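Local coordinates for protein FMN-dependent NADH:quinone oxidoreductase 1 (Bacillus anthracis, PDB 3U7I) that probably uses FMN and NADH to reduce electrophilic quinones and to cleave the azo bond of aromatic azo compounds to the corresponding amines, at residues I100-H105 and V146-G151; D162-H167 and I184-G189; E87-F92 and I120-E125; M4-I9 and K93-Y98. One frame throughout, in Å; residues are numbered along the deposited sequence.

In the fold
Interaction 4 closes first along the chain: 4-9, on the first strand of the parallel sheet, meets 93-98, where helix 76-94 gives way to strand 97-103. Interaction 3 opens at 87-92 on that same helix and reaches forward to 120-125, after helix 111-120, so its loop crosses that of interaction 4; the two touch through Glu125 and Lys93 and through Phe92 and Tyr98. Interaction 1 opens further along strand 97-103, crosses interaction 3, and pairs that strand with 143-149. Interaction 2 follows in series, joining the start of helix 165-177 to the edge strand 181-187, and touches interaction 1 at Gln148 and Ser166.

Interaction 1 (I100-H105 and V146-G151); sequences IVLPLH and VIQASG
Leu102 carries CG in the hindered rotamer between its backbone N and carbonyl carbon (chi1 72°), which brings CD2 to 3.5 Å from Val146 CG1, while Leu104, with CG trans to N (chi1 -180°), reaches the Gln148 side chain. These residues lie on neighbouring parallel strands, 97-103 and 143-149, in the central sheet of a flavodoxin-like fold. The strand segments run 12° apart and are joined by a regular ladder: Ile147 N to Ile100 O, Leu102 N to Ile147 O, Ala149 N to Leu102 O and Leu104 N to Ala149 O.

Ile100, Leu102, Val146 and Gln148 share one face, on which Ile100 and Gln148 meet helix 165-177; Val101, Ile147 and Ala149 face helix 22-37, where Ala149 lies beside Ser23, a predicted FMN-binding residue. On the first face the Gln148 chain is extended to its amide, and Leu104 lays CD2 4.0 Å from Gln148 NE2. The amide oxygen bonds to Ser166 and the nitrogen to Glu164, fixing its rotation in a buried setting. Leu104 CB also packs against Ser150 CB at 3.9 Å. Beyond the last backbone bond a water takes over, donating to Leu104 O at 2.7 Å and accepting from Gly151 N at 2.8 Å.

Interaction 2 (D162-H167 and I184-G189); sequences DVEYSH and IVRAQG
The backbones stay apart here, the nearest CA atoms being those of His167 and Ile184 at 7.7 Å, and the gap between the start of helix 165-177 and strand 181-187 is bridged by side chains. Glu164 occupies the N-cap position of the helix and is the centre of an inverse gamma turn. Its chain is extended, with CG opposite the backbone N (chi1 -166°), and so carries the carboxylate out to Arg186, which arrives from the opposite direction on a chain extended from CG to NE.

The guanidinium grips the carboxylate side-on with two nitrogens, one to each oxygen. Arg186 NE donates to the syn lone pair of Glu164 OE2 at 2.7 Å, the oxygen lying close to the guanidinium plane. Arg186 NH2 reaches Glu164 OE1 at a longer 3.2 Å, also from the syn side but out of the carboxylate plane, in keeping with the 47° twist between the two flat groups. The same NH2 stands over the centre of one face of the His167 ring, 3.3 Å from His167 CD2, with the guanidinium plane steeply inclined to the ring at 75°. Ile184 adds van der Waals contact: its CG2 approaches His167 ND1 obliquely at 3.7 Å, and its CD1 lies 4.0 Å from His167 CB. His167 ND1 bonds to Tyr182 OH, which helps set the ring.

Glu164 OE2 takes a further hydrogen bond from Gln148 NE2 of strand 143-149. With two donors on this oxygen and an ion pair across it, the carboxylate is probably held ionised and ties an edge strand of the sheet to the N-terminal end of the helix.

Interaction 3 (E87-F92 and I120-E125); sequences EILQQF and IMIARE
Helix 76-94 of the flavodoxin-like fold packs here against the end of helix 111-120 and the loop that follows it, before the hairpin strand 127-129. Ile120 buries the most surface in this contact. Its CG1 sits between the backbone N and the carbonyl carbon (chi1 67°), a setting that carries CD1 over one face of the Phe92 ring. CD1 is 3.6 Å from the ring centroid and 17° off the normal, a CH-pi contact displaced toward the CE1 side, where Phe92 CE1 to Ile120 CD1 measures 3.5 Å. The CG2 branch of Ile120 rests instead on Phe92 CB at 3.7 Å and touches Ile88 CG2 at 4.1 Å.

One turn from Phe92, Leu89 divides its two methyls. CD1 lies against the backbone oxygen of Ile120 at 3.7 Å, whereas CD2 packs against Glu125 CG at 3.6 Å and Ile122 CG1 at 4.0 Å. The aliphatic part of Glu125 thus covers the leucine while its carboxylate extends past it toward Gln90. There Gln90 NE2 makes a weak hydrogen bond to Glu125 OE1, the amide and carboxylate planes standing almost perpendicular. The stronger partner of that oxygen is Lys93, in a salt bridge, so a charge pair backs up the weak amide bond beside a largely apolar contact.

Phe92 also stacks with Tyr98 and touches Tyr116 and Phe174, placing the CH-pi contact in a larger apolar cluster. Helices 76-94 and 111-120 pack side by side in a helical layer against the parallel sheet, as in the three-layer alpha/beta/alpha sandwich of flavodoxin-like proteins.

Interaction 4 (M4-I9 and K93-Y98); sequences MNKTLI and KSANTY
Lys6 NZ donates to Ser94 OG at 2.8 Å, a side-chain hydrogen bond across the contact. The lysine chain leaves with CG trans to the backbone N and then bends at chi3 (-65°), laying CD and CE beside the hydroxyl. Nearby, Leu8 CB packs on Ala95 CB at 3.7 Å, with Tyr98 CD1 more distant on the same face. On the other face Thr7 and Thr97 cross obliquely, and Thr7 OG1 comes within 3.7 Å of Thr97 CB.

The backbone supplies the frame. Met4 N bonds to Ser94 O at 2.9 Å from well above the carbonyl plane. Asn96 N then bonds to Lys6 O at 3.1 Å, and Leu8 N to Thr97 O at 2.8 Å, starting a parallel pairing in which Thr7 matches Thr97 and Leu8 matches Tyr98.

An outer shell fixes the polar ends. Lys6 NZ also forms a salt bridge with Glu45 of the neighbouring strand 43-48, and Ser94 OG bonds to Gln91 O, three residues back. Thr7 OG1 bonds to Glu42, Thr97 OG1 to Arg143, and Tyr98 OH to Phe92 O.

The chain thus passes from helix 76-94 into strand 97-103 alongside strand 6-11. Together with strand 43-48 on the other flank of strand 6-11, this sets the 2-1-3 part of the 2-1-3-4-5 strand order of the flavodoxin-like fold.

Interaction 1 (I100-H105 and V146-G151)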
loop_
_atom_site.group_PDB
_atom_site.type_symbol
_atom_site.label_atom_id
_atom_site.label_comp_id
_atom_site.label_asym_id
_atom_site.label_seq_id
_atom_site.Cartn_x
_atom_site.Cartn_y
_atom_site.Cartn_z
ATOM N N ILE C 100 13.292 -2.795 8.038
ATOM C CA ILE C 100 11.937 -3.187 7.655
ATOM C C ILE C 100 11.873 -4.656 7.232
ATOM O O ILE C 100 12.616 -5.097 6.353
ATOM C CB ILE C 100 11.365 -2.283 6.523
ATOM C CG1 ILE C 100 11.188 -0.848 7.032
ATOM C CG2 ILE C 100 10.044 -2.868 5.973
ATOM C CD1 ILE C 100 10.623 0.130 6.008
ATOM N N VAL C 101 10.983 -5.407 7.876
ATOM C CA VAL C 101 10.767 -6.819 7.554
ATOM C C VAL C 101 9.362 -7.006 6.964
ATOM O O VAL C 101 8.361 -6.648 7.587
ATOM C CB VAL C 101 10.947 -7.723 8.810
ATOM C CG1 VAL C 101 10.984 -9.212 8.429
ATOM C CG2 VAL C 101 12.216 -7.314 9.588
ATOM N N LEU C 102 9.284 -7.556 5.760
ATOM C CA LEU C 102 7.983 -7.762 5.134
ATOM C C LEU C 102 7.971 -8.947 4.195
ATOM O O LEU C 102 8.990 -9.264 3.567
ATOM C CB LEU C 102 7.549 -6.521 4.350
ATOM C CG LEU C 102 8.296 -6.241 3.042
ATOM C CD1 LEU C 102 7.488 -5.311 2.137
ATOM C CD2 LEU C 102 9.676 -5.665 3.347
ATOM N N PRO C 103 6.811 -9.622 4.117
ATOM C CA PRO C 103 6.508 -10.519 3.003
ATOM C C PRO C 103 5.918 -9.685 1.872
ATOM O O PRO C 103 5.115 -8.787 2.132
ATOM C CB PRO C 103 5.446 -11.453 3.587
ATOM C CG PRO C 103 4.747 -10.636 4.601
ATOM C CD PRO C 103 5.777 -9.678 5.168
ATOM N N LEU C 104 6.335 -9.954 0.641
ATOM C CA LEU C 104 5.760 -9.288 -0.519
ATOM C C LEU C 104 4.518 -10.051 -0.952
ATOM O O LEU C 104 4.613 -11.198 -1.416
ATOM C CB LEU C 104 6.763 -9.234 -1.676
ATOM C CG LEU C 104 6.271 -8.552 -2.954
ATOM C CD1 LEU C 104 5.875 -7.110 -2.668
ATOM C CD2 LEU C 104 7.335 -8.607 -4.037
ATOM N N HIS C 105 3.353 -9.427 -0.773
ATOM C CA HIS C 105 2.117 -10.003 -1.279
ATOM C C HIS C 105 1.424 -8.991 -2.169
ATOM O O HIS C 105 1.209 -7.846 -1.766
ATOM C CB HIS C 105 1.185 -10.432 -0.147
ATOM C CG HIS C 105 0.061 -11.314 -0.605
ATOM N ND1 HIS C 105 0.259 -12.407 -1.425
ATOM C CD2 HIS C 105 -1.272 -11.257 -0.371
ATOM C CE1 HIS C 105 -0.905 -12.989 -1.670
ATOM N NE2 HIS C 105 -1.849 -12.313 -1.039
ATOM N N VAL C 146 15.988 -3.136 4.173
ATOM C CA VAL C 146 14.706 -3.803 3.980
ATOM C C VAL C 146 14.942 -5.299 3.780
ATOM O O VAL C 146 15.782 -5.690 2.968
ATOM C CB VAL C 146 13.954 -3.224 2.764
ATOM C CG1 VAL C 146 12.668 -4.007 2.508
ATOM C CG2 VAL C 146 13.656 -1.752 2.975
ATOM N N ILE C 147 14.235 -6.126 4.543
ATOM C CA ILE C 147 14.316 -7.575 4.387
ATOM C C ILE C 147 12.999 -8.072 3.797
ATOM O O ILE C 147 11.974 -8.110 4.480
ATOM C CB ILE C 147 14.598 -8.285 5.743
ATOM C CG1 ILE C 147 16.008 -7.934 6.239
ATOM C CG2 ILE C 147 14.444 -9.795 5.598
ATOM C CD1 ILE C 147 16.302 -8.417 7.646
ATOM N N GLN C 148 13.033 -8.481 2.534
ATOM C CA GLN C 148 11.811 -8.870 1.817
ATOM C C GLN C 148 11.833 -10.305 1.308
ATOM O O GLN C 148 12.732 -10.685 0.554
ATOM C CB GLN C 148 11.569 -7.914 0.634
ATOM C CG GLN C 148 10.381 -8.270 -0.272
ATOM C CD GLN C 148 10.210 -7.276 -1.419
ATOM O OE1 GLN C 148 9.509 -6.267 -1.281
ATOM N NE2 GLN C 148 10.858 -7.550 -2.554
ATOM N N ALA C 149 10.839 -11.097 1.713
ATOM C CA ALA C 149 10.674 -12.460 1.205
ATOM C C ALA C 149 9.587 -12.448 0.155
ATOM O O ALA C 149 8.534 -11.838 0.367
ATOM C CB ALA C 149 10.293 -13.418 2.327
ATOM N N SER C 150 9.825 -13.120 -0.972
ATOM C CA SER C 150 8.860 -13.121 -2.067
ATOM C C SER C 150 8.826 -14.462 -2.770
ATOM O O SER C 150 9.838 -15.159 -2.843
ATOM C CB SER C 150 9.171 -12.007 -3.080
ATOM O OG SER C 150 10.456 -12.162 -3.676
ATOM N N GLY C 151 7.654 -14.814 -3.289
ATOM C CA GLY C 151 7.493 -16.025 -4.069
ATOM C C GLY C 151 8.237 -15.944 -5.388
ATOM O O GLY C 151 8.909 -16.893 -5.779
HETATM O O HOH W 1 5.365 -13.188 -3.071
#

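Interaction 2 (D162-H167 and I184-G189)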
loop_
_atom_site.group_PDB
_atom_site.type_symbol
_atom_site.label_atom_id
_atom_site.label_comp_id
_atom_site.label_asym_id
_atom_site.label_seq_id
_atom_site.Cartn_x
_atom_site.Cartn_y
_atom_site.Cartn_z
ATOM N N ASP C 162 9.658 -4.459 -12.724
ATOM C CA ASP C 162 8.891 -3.248 -12.974
ATOM C C ASP C 162 7.713 -3.067 -12.006
ATOM O O ASP C 162 7.332 -1.936 -11.706
ATOM C CB ASP C 162 8.406 -3.214 -14.422
ATOM C CG ASP C 162 9.551 -3.211 -15.414
ATOM O OD1 ASP C 162 10.646 -2.735 -15.043
ATOM O OD2 ASP C 162 9.361 -3.684 -16.559
ATOM N N VAL C 163 7.154 -4.171 -11.504
ATOM C CA VAL C 163 5.992 -4.103 -10.601
ATOM C C VAL C 163 6.323 -4.365 -9.132
ATOM O O VAL C 163 5.431 -4.616 -8.319
ATOM C CB VAL C 163 4.837 -5.038 -11.058
ATOM C CG1 VAL C 163 4.389 -4.655 -12.447
ATOM C CG2 VAL C 163 5.254 -6.502 -11.005
ATOM N N GLU C 164 7.605 -4.288 -8.795
ATOM C CA GLU C 164 8.038 -4.444 -7.412
ATOM C C GLU C 164 7.809 -3.127 -6.685
ATOM O O GLU C 164 8.759 -2.425 -6.328
ATOM C CB GLU C 164 9.518 -4.852 -7.341
ATOM C CG GLU C 164 9.948 -5.353 -5.965
ATOM C CD GLU C 164 11.450 -5.488 -5.833
ATOM O OE1 GLU C 164 12.173 -4.970 -6.717
ATOM O OE2 GLU C 164 11.904 -6.115 -4.849
ATOM N N TYR C 165 6.542 -2.790 -6.468
ATOM C CA TYR C 165 6.204 -1.484 -5.906
ATOM C C TYR C 165 6.466 -1.368 -4.416
ATOM O O TYR C 165 6.627 -0.265 -3.906
ATOM C CB TYR C 165 4.773 -1.077 -6.259
ATOM C CG TYR C 165 4.633 -0.780 -7.728
ATOM C CD1 TYR C 165 5.335 0.277 -8.306
ATOM C CD2 TYR C 165 3.828 -1.568 -8.549
ATOM C CE1 TYR C 165 5.232 0.551 -9.652
ATOM C CE2 TYR C 165 3.719 -1.299 -9.902
ATOM C CZ TYR C 165 4.418 -0.232 -10.442
ATOM O OH TYR C 165 4.318 0.043 -11.785
ATOM N N SER C 166 6.518 -2.498 -3.720
ATOM C CA SER C 166 6.979 -2.497 -2.339
ATOM C C SER C 166 8.327 -1.759 -2.248
ATOM O O SER C 166 8.435 -0.712 -1.594
ATOM C CB SER C 166 7.122 -3.934 -1.821
ATOM O OG SER C 166 8.003 -4.698 -2.634
ATOM N N HIS C 167 9.338 -2.309 -2.930
ATOM C CA HIS C 167 10.686 -1.739 -2.978
ATOM C C HIS C 167 10.722 -0.328 -3.566
ATOM O O HIS C 167 11.310 0.577 -2.981
ATOM C CB HIS C 167 11.630 -2.665 -3.762
ATOM C CG HIS C 167 12.894 -2.005 -4.219
ATOM N ND1 HIS C 167 13.860 -1.552 -3.345
ATOM C CD2 HIS C 167 13.352 -1.715 -5.461
ATOM C CE1 HIS C 167 14.858 -1.019 -4.025
ATOM N NE2 HIS C 167 14.573 -1.104 -5.314
ATOM N N ILE C 184 18.178 -3.248 0.124
ATOM C CA ILE C 184 17.179 -4.295 0.248
ATOM C C ILE C 184 17.809 -5.681 0.045
ATOM O O ILE C 184 18.552 -5.923 -0.919
ATOM C CB ILE C 184 15.972 -4.080 -0.699
ATOM C CG1 ILE C 184 14.983 -5.238 -0.546
ATOM C CG2 ILE C 184 16.438 -3.911 -2.151
ATOM C CD1 ILE C 184 13.621 -4.979 -1.134
ATOM N N VAL C 185 17.533 -6.576 0.985
ATOM C CA VAL C 185 17.889 -7.974 0.825
ATOM C C VAL C 185 16.636 -8.737 0.372
ATOM O O VAL C 185 15.608 -8.730 1.054
ATOM C CB VAL C 185 18.462 -8.557 2.123
ATOM C CG1 VAL C 185 18.700 -10.062 1.977
ATOM C CG2 VAL C 185 19.766 -7.825 2.509
ATOM N N ARG C 186 16.724 -9.364 -0.797
ATOM C CA ARG C 186 15.600 -10.093 -1.372
ATOM C C ARG C 186 15.742 -11.599 -1.175
ATOM O O ARG C 186 16.488 -12.268 -1.901
ATOM C CB ARG C 186 15.464 -9.784 -2.867
ATOM C CG ARG C 186 15.135 -8.335 -3.185
ATOM C CD ARG C 186 14.865 -8.148 -4.675
ATOM N NE ARG C 186 14.545 -6.758 -4.992
ATOM C CZ ARG C 186 15.449 -5.791 -5.090
ATOM N NH1 ARG C 186 16.736 -6.049 -4.891
ATOM N NH2 ARG C 186 15.067 -4.560 -5.385
ATOM N N ALA C 187 15.024 -12.130 -0.188
ATOM C CA ALA C 187 14.922 -13.571 -0.026
ATOM C C ALA C 187 13.854 -14.033 -1.011
ATOM O O ALA C 187 12.754 -14.431 -0.620
ATOM C CB ALA C 187 14.535 -13.920 1.391
ATOM N N GLN C 188 14.196 -13.967 -2.293
ATOM C CA GLN C 188 13.234 -14.142 -3.372
ATOM C C GLN C 188 13.222 -15.560 -3.933
ATOM O O GLN C 188 14.151 -16.344 -3.709
ATOM C CB GLN C 188 13.552 -13.158 -4.496
ATOM C CG GLN C 188 14.991 -13.264 -4.990
ATOM C CD GLN C 188 15.310 -12.260 -6.080
ATOM O OE1 GLN C 188 14.483 -11.410 -6.412
ATOM N NE2 GLN C 188 16.511 -12.354 -6.645
ATOM N N GLY C 189 12.165 -15.875 -4.679
ATOM C CA GLY C 189 12.029 -17.167 -5.321
ATOM C C GLY C 189 11.685 -18.302 -4.371
ATOM O O GLY C 189 12.087 -19.437 -4.604
#

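Interaction 3 (E87-F92 and I120-E125)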
loop_
_atom_site.group_PDB
_atom_site.type_symbol
_atom_site.label_atom_id
_atom_site.label_comp_id
_atom_site.label_asym_id
_atom_site.label_seq_id
_atom_site.Cartn_x
_atom_site.Cartn_y
_atom_site.Cartn_z
ATOM N N GLU C 87 3.458 9.185 19.471
ATOM C CA GLU C 87 4.396 8.184 19.998
ATOM C C GLU C 87 5.145 7.498 18.872
ATOM O O GLU C 87 6.372 7.409 18.899
ATOM C CB GLU C 87 3.672 7.096 20.794
ATOM C CG GLU C 87 3.190 7.487 22.166
ATOM C CD GLU C 87 2.448 6.344 22.858
ATOM O OE1 GLU C 87 2.341 5.246 22.259
ATOM O OE2 GLU C 87 1.978 6.545 24.004
ATOM N N ILE C 88 4.397 6.987 17.893
ATOM C CA ILE C 88 4.985 6.281 16.755
ATOM C C ILE C 88 5.959 7.156 15.942
ATOM O O ILE C 88 7.026 6.692 15.535
ATOM C CB ILE C 88 3.895 5.710 15.817
ATOM C CG1 ILE C 88 3.169 4.541 16.492
ATOM C CG2 ILE C 88 4.517 5.270 14.508
ATOM C CD1 ILE C 88 1.959 4.043 15.733
ATOM N N LEU C 89 5.587 8.415 15.714
ATOM C CA LEU C 89 6.427 9.364 14.986
ATOM C C LEU C 89 7.704 9.684 15.747
ATOM O O LEU C 89 8.789 9.709 15.165
ATOM C CB LEU C 89 5.656 10.664 14.721
ATOM C CG LEU C 89 6.452 11.854 14.185
ATOM C CD1 LEU C 89 7.058 11.554 12.813
ATOM C CD2 LEU C 89 5.559 13.077 14.123
ATOM N N GLN C 90 7.577 9.934 17.046
ATOM C CA GLN C 90 8.746 10.299 17.848
ATOM C C GLN C 90 9.713 9.122 18.008
ATOM O O GLN C 90 10.930 9.319 18.052
ATOM C CB GLN C 90 8.340 10.927 19.184
ATOM C CG GLN C 90 7.597 12.249 19.007
ATOM C CD GLN C 90 8.395 13.284 18.208
ATOM O OE1 GLN C 90 9.594 13.477 18.441
ATOM N NE2 GLN C 90 7.727 13.960 17.272
ATOM N N GLN C 91 9.177 7.903 18.054
ATOM C CA GLN C 91 10.017 6.698 18.027
ATOM C C GLN C 91 10.797 6.593 16.701
ATOM O O GLN C 91 12.010 6.360 16.694
ATOM C CB GLN C 91 9.182 5.438 18.280
ATOM C CG GLN C 91 9.954 4.123 18.130
ATOM C CD GLN C 91 9.079 2.884 18.318
ATOM O OE1 GLN C 91 8.034 2.732 17.670
ATOM N NE2 GLN C 91 9.504 1.994 19.210
ATOM N N PHE C 92 10.098 6.768 15.582
ATOM C CA PHE C 92 10.744 6.795 14.266
ATOM C C PHE C 92 11.879 7.846 14.191
ATOM O O PHE C 92 12.984 7.554 13.735
ATOM C CB PHE C 92 9.700 7.008 13.145
ATOM C CG PHE C 92 10.298 7.061 11.769
ATOM C CD1 PHE C 92 10.591 5.889 11.078
ATOM C CD2 PHE C 92 10.586 8.273 11.174
ATOM C CE1 PHE C 92 11.157 5.932 9.813
ATOM C CE2 PHE C 92 11.157 8.325 9.909
ATOM C CZ PHE C 92 11.442 7.155 9.228
ATOM N N ILE C 120 4.339 8.332 10.155
ATOM C CA ILE C 120 5.685 8.907 10.191
ATOM C C ILE C 120 5.966 9.974 9.121
ATOM O O ILE C 120 6.932 10.731 9.243
ATOM C CB ILE C 120 6.766 7.809 10.115
ATOM C CG1 ILE C 120 6.737 7.137 8.741
ATOM C CG2 ILE C 120 6.578 6.790 11.255
ATOM C CD1 ILE C 120 7.972 6.351 8.431
HETATM N N MSE C 121 5.146 10.041 8.073
HETATM C CA MSE C 121 5.301 11.131 7.097
HETATM C C MSE C 121 4.421 12.310 7.487
HETATM O O MSE C 121 3.246 12.381 7.095
HETATM C CB MSE C 121 5.000 10.671 5.670
HETATM C CG MSE C 121 6.055 9.736 5.110
HETATM SE SE MSE C 121 5.620 9.190 3.328
HETATM C CE MSE C 121 5.724 10.936 2.455
ATOM N N ILE C 122 5.005 13.223 8.270
ATOM C CA ILE C 122 4.276 14.315 8.910
ATOM C C ILE C 122 4.978 15.642 8.630
ATOM O O ILE C 122 6.187 15.759 8.839
ATOM C CB ILE C 122 4.184 14.090 10.447
ATOM C CG1 ILE C 122 3.497 12.755 10.756
ATOM C CG2 ILE C 122 3.457 15.230 11.144
ATOM C CD1 ILE C 122 2.068 12.696 10.321
ATOM N N ALA C 123 4.223 16.633 8.148
ATOM C CA ALA C 123 4.787 17.941 7.818
ATOM C C ALA C 123 5.315 18.641 9.068
ATOM O O ALA C 123 4.738 18.521 10.155
ATOM C CB ALA C 123 3.758 18.812 7.100
ATOM N N ARG C 124 6.414 19.370 8.907
ATOM C CA ARG C 124 7.055 20.056 10.027
ATOM C C ARG C 124 7.791 19.088 10.965
ATOM O O ARG C 124 8.446 19.520 11.923
ATOM C CB ARG C 124 6.030 20.902 10.801
ATOM C CG ARG C 124 5.652 22.230 10.119
ATOM C CD ARG C 124 4.306 22.770 10.602
ATOM N NE ARG C 124 4.235 22.862 12.059
ATOM C CZ ARG C 124 3.169 22.520 12.782
ATOM N NH1 ARG C 124 3.194 22.634 14.106
ATOM N NH2 ARG C 124 2.075 22.064 12.183
ATOM N N GLU C 125 7.688 17.786 10.679
ATOM C CA GLU C 125 8.326 16.754 11.493
ATOM C C GLU C 125 9.367 15.947 10.710
ATOM O O GLU C 125 10.558 16.014 11.002
ATOM C CB GLU C 125 7.279 15.819 12.122
ATOM C CG GLU C 125 6.418 16.476 13.211
ATOM C CD GLU C 125 7.209 16.794 14.481
ATOM O OE1 GLU C 125 8.294 16.208 14.686
ATOM O OE2 GLU C 125 6.745 17.631 15.283
#

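Interaction 4 (M4-I9 and K93-Y98)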
loop_
_atom_site.group_PDB
_atom_site.type_symbol
_atom_site.label_atom_id
_atom_site.label_comp_id
_atom_site.label_asym_id
_atom_site.label_seq_id
_atom_site.Cartn_x
_atom_site.Cartn_y
_atom_site.Cartn_z
HETATM N N MSE C 4 19.397 9.282 17.719
HETATM C CA MSE C 4 20.218 8.701 18.775
HETATM C C MSE C 4 20.986 7.482 18.261
HETATM O O MSE C 4 20.900 7.152 17.080
HETATM C CB MSE C 4 19.308 8.305 19.933
HETATM C CG MSE C 4 18.193 9.314 20.172
HETATM SE SE MSE C 4 17.068 8.800 21.661
HETATM C CE MSE C 4 18.311 7.575 22.534
ATOM N N ASN C 5 21.740 6.824 19.140
ATOM C CA ASN C 5 22.386 5.549 18.812
ATOM C C ASN C 5 21.397 4.398 18.958
ATOM O O ASN C 5 21.544 3.545 19.837
ATOM C CB ASN C 5 23.584 5.310 19.726
ATOM C CG ASN C 5 24.775 6.148 19.345
ATOM O OD1 ASN C 5 25.168 6.186 18.185
ATOM N ND2 ASN C 5 25.355 6.831 20.318
ATOM N N LYS C 6 20.389 4.383 18.093
ATOM C CA LYS C 6 19.249 3.512 18.266
ATOM C C LYS C 6 18.836 2.918 16.934
ATOM O O LYS C 6 18.728 3.648 15.948
ATOM C CB LYS C 6 18.072 4.304 18.850
ATOM C CG LYS C 6 16.838 3.435 19.109
ATOM C CD LYS C 6 15.579 4.254 19.349
ATOM C CE LYS C 6 15.667 5.082 20.616
ATOM N NZ LYS C 6 14.306 5.536 21.035
ATOM N N THR C 7 18.601 1.605 16.911
ATOM C CA THR C 7 18.084 0.918 15.731
ATOM C C THR C 7 16.621 0.591 15.958
ATOM O O THR C 7 16.239 0.164 17.042
ATOM C CB THR C 7 18.853 -0.394 15.476
ATOM O OG1 THR C 7 20.247 -0.109 15.357
ATOM C CG2 THR C 7 18.375 -1.085 14.195
ATOM N N LEU C 8 15.799 0.790 14.941
ATOM C CA LEU C 8 14.385 0.485 15.078
ATOM C C LEU C 8 13.965 -0.600 14.090
ATOM O O LEU C 8 14.143 -0.457 12.879
ATOM C CB LEU C 8 13.531 1.752 14.901
ATOM C CG LEU C 8 12.000 1.628 14.891
ATOM C CD1 LEU C 8 11.456 1.116 16.227
ATOM C CD2 LEU C 8 11.347 2.959 14.504
ATOM N N ILE C 9 13.423 -1.687 14.625
ATOM C CA ILE C 9 12.868 -2.760 13.804
ATOM C C ILE C 9 11.408 -2.440 13.501
ATOM O O ILE C 9 10.599 -2.268 14.419
ATOM C CB ILE C 9 12.933 -4.149 14.515
ATOM C CG1 ILE C 9 14.265 -4.340 15.258
ATOM C CG2 ILE C 9 12.653 -5.284 13.511
ATOM C CD1 ILE C 9 15.485 -4.154 14.386
ATOM N N LYS C 93 11.608 9.067 14.635
ATOM C CA LYS C 93 12.614 10.127 14.558
ATOM C C LYS C 93 13.839 9.867 15.436
ATOM O O LYS C 93 14.910 10.424 15.196
ATOM C CB LYS C 93 11.992 11.494 14.887
ATOM C CG LYS C 93 11.016 11.988 13.817
ATOM C CD LYS C 93 10.452 13.375 14.125
ATOM C CE LYS C 93 11.541 14.438 14.094
ATOM N NZ LYS C 93 10.987 15.796 14.333
ATOM N N SER C 94 13.685 9.019 16.453
ATOM C CA SER C 94 14.747 8.831 17.448
ATOM C C SER C 94 15.822 7.863 16.970
ATOM O O SER C 94 16.908 7.819 17.544
ATOM C CB SER C 94 14.166 8.317 18.766
ATOM O OG SER C 94 13.772 6.959 18.644
ATOM N N ALA C 95 15.495 7.090 15.932
ATOM C CA ALA C 95 16.377 6.063 15.372
ATOM C C ALA C 95 17.219 6.584 14.198
ATOM O O ALA C 95 16.738 7.372 13.384
ATOM C CB ALA C 95 15.543 4.865 14.917
ATOM N N ASN C 96 18.472 6.140 14.097
ATOM C CA ASN C 96 19.260 6.476 12.909
ATOM C C ASN C 96 19.544 5.263 12.021
ATOM O O ASN C 96 20.191 5.384 10.978
ATOM C CB ASN C 96 20.546 7.239 13.255
ATOM C CG ASN C 96 21.627 6.344 13.784
ATOM O OD1 ASN C 96 21.375 5.491 14.628
ATOM N ND2 ASN C 96 22.846 6.520 13.282
ATOM N N THR C 97 19.043 4.102 12.442
ATOM C CA THR C 97 19.119 2.869 11.658
ATOM C C THR C 97 17.745 2.189 11.674
ATOM O O THR C 97 17.151 1.988 12.742
ATOM C CB THR C 97 20.217 1.900 12.200
ATOM O OG1 THR C 97 21.499 2.549 12.188
ATOM C CG2 THR C 97 20.283 0.616 11.367
ATOM N N TYR C 98 17.229 1.859 10.491
ATOM C CA TYR C 98 15.898 1.267 10.375
ATOM C C TYR C 98 15.995 -0.100 9.724
ATOM O O TYR C 98 16.757 -0.282 8.773
ATOM C CB TYR C 98 14.975 2.154 9.529
ATOM C CG TYR C 98 14.838 3.571 10.044
ATOM C CD1 TYR C 98 13.965 3.869 11.096
ATOM C CD2 TYR C 98 15.579 4.613 9.483
ATOM C CE1 TYR C 98 13.841 5.166 11.582
ATOM C CE2 TYR C 98 15.464 5.911 9.957
ATOM C CZ TYR C 98 14.590 6.186 11.009
ATOM O OH TYR C 98 14.463 7.481 11.489
#